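Local structure of isomerase prhC (5X9J) at residues W83-D96 with F111-Y124. The protein is a homodimeric isomerase in the biosynthesis of paraherquonin, a highly congested hexacyclic fungal meroterpenoid. Sequence-based numbering, arbitrary orientation.
Sequences WKHIGWNSKFWIID and FRAACSADTIGGPY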
# COMPACT_ATOMS: atom_id res chain seq x y z
N TRP B 83 -9.08 0.78 19.42
CA TRP B 83 -8.58 -0.53 19.04
C TRP B 83 -8.44 -1.44 20.25
O TRP B 83 -8.82 -2.62 20.20
CB TRP B 83 -7.24 -0.42 18.33
CG TRP B 83 -6.82 -1.75 17.89
CD1 TRP B 83 -5.97 -2.62 18.53
CD2 TRP B 83 -7.29 -2.44 16.73
NE1 TRP B 83 -5.86 -3.79 17.82
CE2 TRP B 83 -6.66 -3.71 16.70
CE3 TRP B 83 -8.16 -2.09 15.68
CZ2 TRP B 83 -6.89 -4.63 15.68
CZ3 TRP B 83 -8.39 -3.01 14.67
CH2 TRP B 83 -7.75 -4.26 14.68
N LYS B 84 -7.89 -0.93 21.35
CA LYS B 84 -7.66 -1.77 22.52
C LYS B 84 -8.97 -2.22 23.17
O LYS B 84 -9.01 -3.30 23.78
CB LYS B 84 -6.78 -1.04 23.55
CG LYS B 84 -5.35 -0.80 23.10
CD LYS B 84 -4.48 -0.35 24.26
CE LYS B 84 -3.00 -0.32 23.87
NZ LYS B 84 -2.13 -0.97 24.90
N HIS B 85 -10.04 -1.43 23.06
CA HIS B 85 -11.33 -1.87 23.58
C HIS B 85 -11.87 -3.09 22.84
O HIS B 85 -12.63 -3.87 23.42
CB HIS B 85 -12.38 -0.75 23.49
CG HIS B 85 -12.18 0.36 24.48
ND1 HIS B 85 -12.67 1.64 24.27
CD2 HIS B 85 -11.57 0.39 25.68
CE1 HIS B 85 -12.36 2.40 25.30
NE2 HIS B 85 -11.69 1.67 26.17
N ILE B 86 -11.53 -3.26 21.57
CA ILE B 86 -12.11 -4.34 20.79
C ILE B 86 -11.12 -5.43 20.44
O ILE B 86 -11.53 -6.48 19.93
CB ILE B 86 -12.81 -3.81 19.51
CG1 ILE B 86 -11.82 -3.15 18.54
CG2 ILE B 86 -13.90 -2.81 19.90
CD1 ILE B 86 -11.13 -4.11 17.59
N GLY B 87 -9.82 -5.23 20.69
CA GLY B 87 -8.83 -6.21 20.30
C GLY B 87 -7.81 -6.42 21.40
O GLY B 87 -7.61 -5.57 22.26
N TRP B 88 -7.15 -7.57 21.34
CA TRP B 88 -6.10 -7.93 22.28
C TRP B 88 -5.12 -8.83 21.55
O TRP B 88 -5.39 -9.32 20.45
CB TRP B 88 -6.68 -8.61 23.55
CG TRP B 88 -7.52 -9.84 23.27
CD1 TRP B 88 -7.11 -11.14 23.31
CD2 TRP B 88 -8.91 -9.87 22.89
NE1 TRP B 88 -8.15 -11.98 22.98
CE2 TRP B 88 -9.26 -11.22 22.71
CE3 TRP B 88 -9.87 -8.88 22.66
CZ2 TRP B 88 -10.55 -11.62 22.32
CZ3 TRP B 88 -11.16 -9.27 22.28
CH2 TRP B 88 -11.48 -10.63 22.11
N ASN B 89 -3.95 -9.03 22.16
CA ASN B 89 -2.88 -9.81 21.55
C ASN B 89 -2.51 -9.23 20.18
O ASN B 89 -2.34 -9.95 19.19
CB ASN B 89 -3.27 -11.29 21.46
CG ASN B 89 -2.06 -12.21 21.30
OD1 ASN B 89 -0.95 -11.88 21.72
ND2 ASN B 89 -2.29 -13.37 20.69
N SER B 90 -2.39 -7.91 20.14
CA SER B 90 -2.07 -7.18 18.92
C SER B 90 -0.59 -7.29 18.60
O SER B 90 0.26 -6.98 19.45
CB SER B 90 -2.44 -5.71 19.07
OG SER B 90 -3.84 -5.53 19.09
N LYS B 91 -0.28 -7.70 17.37
CA LYS B 91 1.09 -7.86 16.89
C LYS B 91 1.24 -7.12 15.56
O LYS B 91 0.30 -7.09 14.76
CB LYS B 91 1.44 -9.34 16.69
CG LYS B 91 1.38 -10.20 17.96
CD LYS B 91 1.46 -11.69 17.62
CE LYS B 91 1.34 -12.58 18.87
NZ LYS B 91 2.50 -12.42 19.80
N PHE B 92 2.42 -6.54 15.34
CA PHE B 92 2.72 -5.78 14.12
C PHE B 92 4.20 -5.99 13.83
O PHE B 92 5.04 -5.72 14.69
CB PHE B 92 2.39 -4.29 14.32
CG PHE B 92 2.32 -3.47 13.05
CD1 PHE B 92 3.44 -2.78 12.58
CD2 PHE B 92 1.14 -3.36 12.34
CE1 PHE B 92 3.38 -2.01 11.42
CE2 PHE B 92 1.07 -2.60 11.17
CZ PHE B 92 2.20 -1.93 10.71
N TRP B 93 4.53 -6.49 12.64
CA TRP B 93 5.91 -6.85 12.37
C TRP B 93 6.22 -6.69 10.89
O TRP B 93 5.34 -6.85 10.04
CB TRP B 93 6.22 -8.29 12.82
CG TRP B 93 5.47 -9.37 12.04
CD1 TRP B 93 5.95 -10.12 11.01
CD2 TRP B 93 4.12 -9.82 12.27
NE1 TRP B 93 4.99 -10.99 10.57
CE2 TRP B 93 3.86 -10.83 11.32
CE3 TRP B 93 3.12 -9.46 13.17
CZ2 TRP B 93 2.63 -11.49 11.25
CZ3 TRP B 93 1.89 -10.11 13.09
CH2 TRP B 93 1.66 -11.11 12.14
N ILE B 94 7.49 -6.39 10.59
CA ILE B 94 7.94 -6.25 9.21
C ILE B 94 8.04 -7.61 8.55
O ILE B 94 8.53 -8.58 9.16
CB ILE B 94 9.29 -5.50 9.17
CG1 ILE B 94 9.14 -4.12 9.79
CG2 ILE B 94 9.78 -5.37 7.73
CD1 ILE B 94 10.41 -3.30 9.70
N ILE B 95 7.54 -7.70 7.32
CA ILE B 95 7.64 -8.91 6.50
C ILE B 95 8.40 -8.56 5.23
O ILE B 95 8.53 -7.39 4.85
CB ILE B 95 6.25 -9.48 6.13
CG1 ILE B 95 5.45 -8.45 5.33
CG2 ILE B 95 5.50 -9.93 7.39
CD1 ILE B 95 4.12 -8.98 4.74
N ASP B 96 8.91 -9.61 4.57
CA ASP B 96 9.44 -9.51 3.21
C ASP B 96 10.48 -8.39 3.12
O ASP B 96 10.37 -7.45 2.33
CB ASP B 96 8.30 -9.31 2.20
CG ASP B 96 8.75 -9.43 0.75
OD1 ASP B 96 9.80 -10.07 0.50
OD2 ASP B 96 8.05 -8.90 -0.16
N PHE B 111 8.26 0.06 3.97
CA PHE B 111 8.42 -1.36 4.26
C PHE B 111 7.06 -2.03 4.31
O PHE B 111 6.05 -1.41 4.60
CB PHE B 111 9.17 -1.58 5.58
CG PHE B 111 8.54 -0.92 6.77
CD1 PHE B 111 7.64 -1.61 7.58
CD2 PHE B 111 8.86 0.39 7.11
CE1 PHE B 111 7.08 -1.01 8.70
CE2 PHE B 111 8.30 1.00 8.20
CZ PHE B 111 7.41 0.29 9.02
N ARG B 112 7.07 -3.32 4.01
CA ARG B 112 5.89 -4.15 4.14
C ARG B 112 5.79 -4.67 5.57
O ARG B 112 6.80 -5.01 6.19
CB ARG B 112 5.95 -5.32 3.16
CG ARG B 112 5.90 -4.92 1.70
CD ARG B 112 5.96 -6.17 0.83
NE ARG B 112 4.69 -6.90 0.87
CZ ARG B 112 4.48 -8.06 0.25
NH1 ARG B 112 5.47 -8.64 -0.43
NH2 ARG B 112 3.29 -8.63 0.32
N ALA B 113 4.56 -4.73 6.08
CA ALA B 113 4.33 -5.19 7.44
C ALA B 113 3.07 -6.04 7.47
O ALA B 113 2.23 -5.98 6.56
CB ALA B 113 4.21 -4.02 8.42
N ALA B 114 2.96 -6.86 8.50
CA ALA B 114 1.76 -7.63 8.76
C ALA B 114 1.33 -7.35 10.19
O ALA B 114 2.13 -6.95 11.03
CB ALA B 114 1.98 -9.13 8.54
N CYS B 115 0.04 -7.55 10.45
CA CYS B 115 -0.48 -7.39 11.80
C CYS B 115 -1.55 -8.45 12.04
O CYS B 115 -2.11 -9.03 11.10
CB CYS B 115 -1.07 -6.00 12.04
SG CYS B 115 -2.45 -5.62 10.96
N SER B 116 -1.80 -8.70 13.32
CA SER B 116 -2.80 -9.67 13.73
C SER B 116 -3.29 -9.30 15.12
O SER B 116 -2.60 -8.60 15.88
CB SER B 116 -2.26 -11.09 13.74
OG SER B 116 -1.15 -11.21 14.62
N ALA B 117 -4.49 -9.77 15.44
CA ALA B 117 -5.09 -9.54 16.74
C ALA B 117 -6.27 -10.48 16.90
O ALA B 117 -6.90 -10.88 15.92
CB ALA B 117 -5.55 -8.09 16.92
N ASP B 118 -6.55 -10.84 18.15
CA ASP B 118 -7.85 -11.35 18.52
C ASP B 118 -8.77 -10.17 18.79
O ASP B 118 -8.35 -9.16 19.34
CB ASP B 118 -7.75 -12.26 19.75
CG ASP B 118 -7.05 -13.55 19.43
OD1 ASP B 118 -7.52 -14.27 18.52
OD2 ASP B 118 -6.01 -13.83 20.05
N THR B 119 -10.02 -10.28 18.35
CA THR B 119 -10.96 -9.18 18.53
C THR B 119 -12.32 -9.74 18.92
O THR B 119 -12.59 -10.93 18.77
CB THR B 119 -11.14 -8.32 17.26
OG1 THR B 119 -11.98 -9.03 16.34
CG2 THR B 119 -9.79 -7.99 16.59
N ILE B 120 -13.19 -8.83 19.35
CA ILE B 120 -14.59 -9.15 19.61
C ILE B 120 -15.21 -9.88 18.43
O ILE B 120 -16.01 -10.81 18.61
CB ILE B 120 -15.35 -7.85 19.95
CG1 ILE B 120 -14.76 -7.19 21.19
CG2 ILE B 120 -16.85 -8.14 20.12
CD1 ILE B 120 -15.46 -5.91 21.59
N GLY B 121 -14.86 -9.47 17.22
CA GLY B 121 -15.38 -10.08 16.01
C GLY B 121 -14.62 -11.29 15.52
O GLY B 121 -14.92 -11.79 14.43
N GLY B 122 -13.65 -11.80 16.28
CA GLY B 122 -12.89 -12.94 15.84
C GLY B 122 -11.49 -12.56 15.43
O GLY B 122 -11.09 -11.39 15.52
N PRO B 123 -10.71 -13.53 14.97
CA PRO B 123 -9.32 -13.26 14.59
C PRO B 123 -9.23 -12.24 13.46
O PRO B 123 -10.08 -12.18 12.57
CB PRO B 123 -8.80 -14.63 14.14
CG PRO B 123 -9.73 -15.62 14.82
CD PRO B 123 -11.06 -14.95 14.81
N TYR B 124 -8.19 -11.42 13.52
CA TYR B 124 -7.96 -10.37 12.53
C TYR B 124 -6.54 -10.50 12.01
O TYR B 124 -5.61 -10.66 12.80
CB TYR B 124 -8.17 -8.98 13.14
CG TYR B 124 -7.92 -7.81 12.21
CD1 TYR B 124 -8.62 -7.68 11.02
CD2 TYR B 124 -7.00 -6.82 12.55
CE1 TYR B 124 -8.41 -6.59 10.18
CE2 TYR B 124 -6.77 -5.73 11.71
CZ TYR B 124 -7.49 -5.63 10.52
OH TYR B 124 -7.29 -4.55 9.70
O HOH W 1 -2.28 -11.81 17.27
O HOH W 2 9.52 -4.88 3.85
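Trp93 and Ala114 form one of the hydrogen-bonded pairs by which strand 90-94 runs antiparallel to strand 111-119, Ala114 N reaching Trp93 O at 2.8 Å. Similar pairs join Lys91 with Ser116 and Trp88 with Asp118, and between these two the register slips by one residue at a beta bulge. Water bridges Asn89 O and Ser116 OG there.

Aromatic packing differs on the two faces of the sheet. With CG placed between its backbone N and carbonyl carbon (chi1 65°), the Trp93 indole folds across the neighbouring strand, and Ala114 CB makes a CH-pi contact 4.0 Å from the centroid of its six-membered ring. Trp88 likewise receives Asp118 CB over its five-membered ring. On the opposite face, Phe92 CD2 meets Cys115 CB at 3.5 Å, and Ile94 CD1 lies over the Phe111 ring.

Charge pairing closes the far end: the salt bridge from Arg112 NH1 to Asp96 OD2 (2.6 Å) meets the carboxylate on its anti side, out of plane, and is bent to 130° at the hydrogen. A leucine in place of Arg112 would probably leave the Asp96 carboxylate without its charged mate.

After helix 73-86 the chain pairs at 87-88, turns a corner at Asn89 and resumes at 90-94 against strand 111-119; helix 26-43 covers the Phe92, Ile94 and Phe111 side through Cys38. This curved, mostly antiparallel sheet is consistent with the SnoaL-like (NTF2-like) alpha+beta cone.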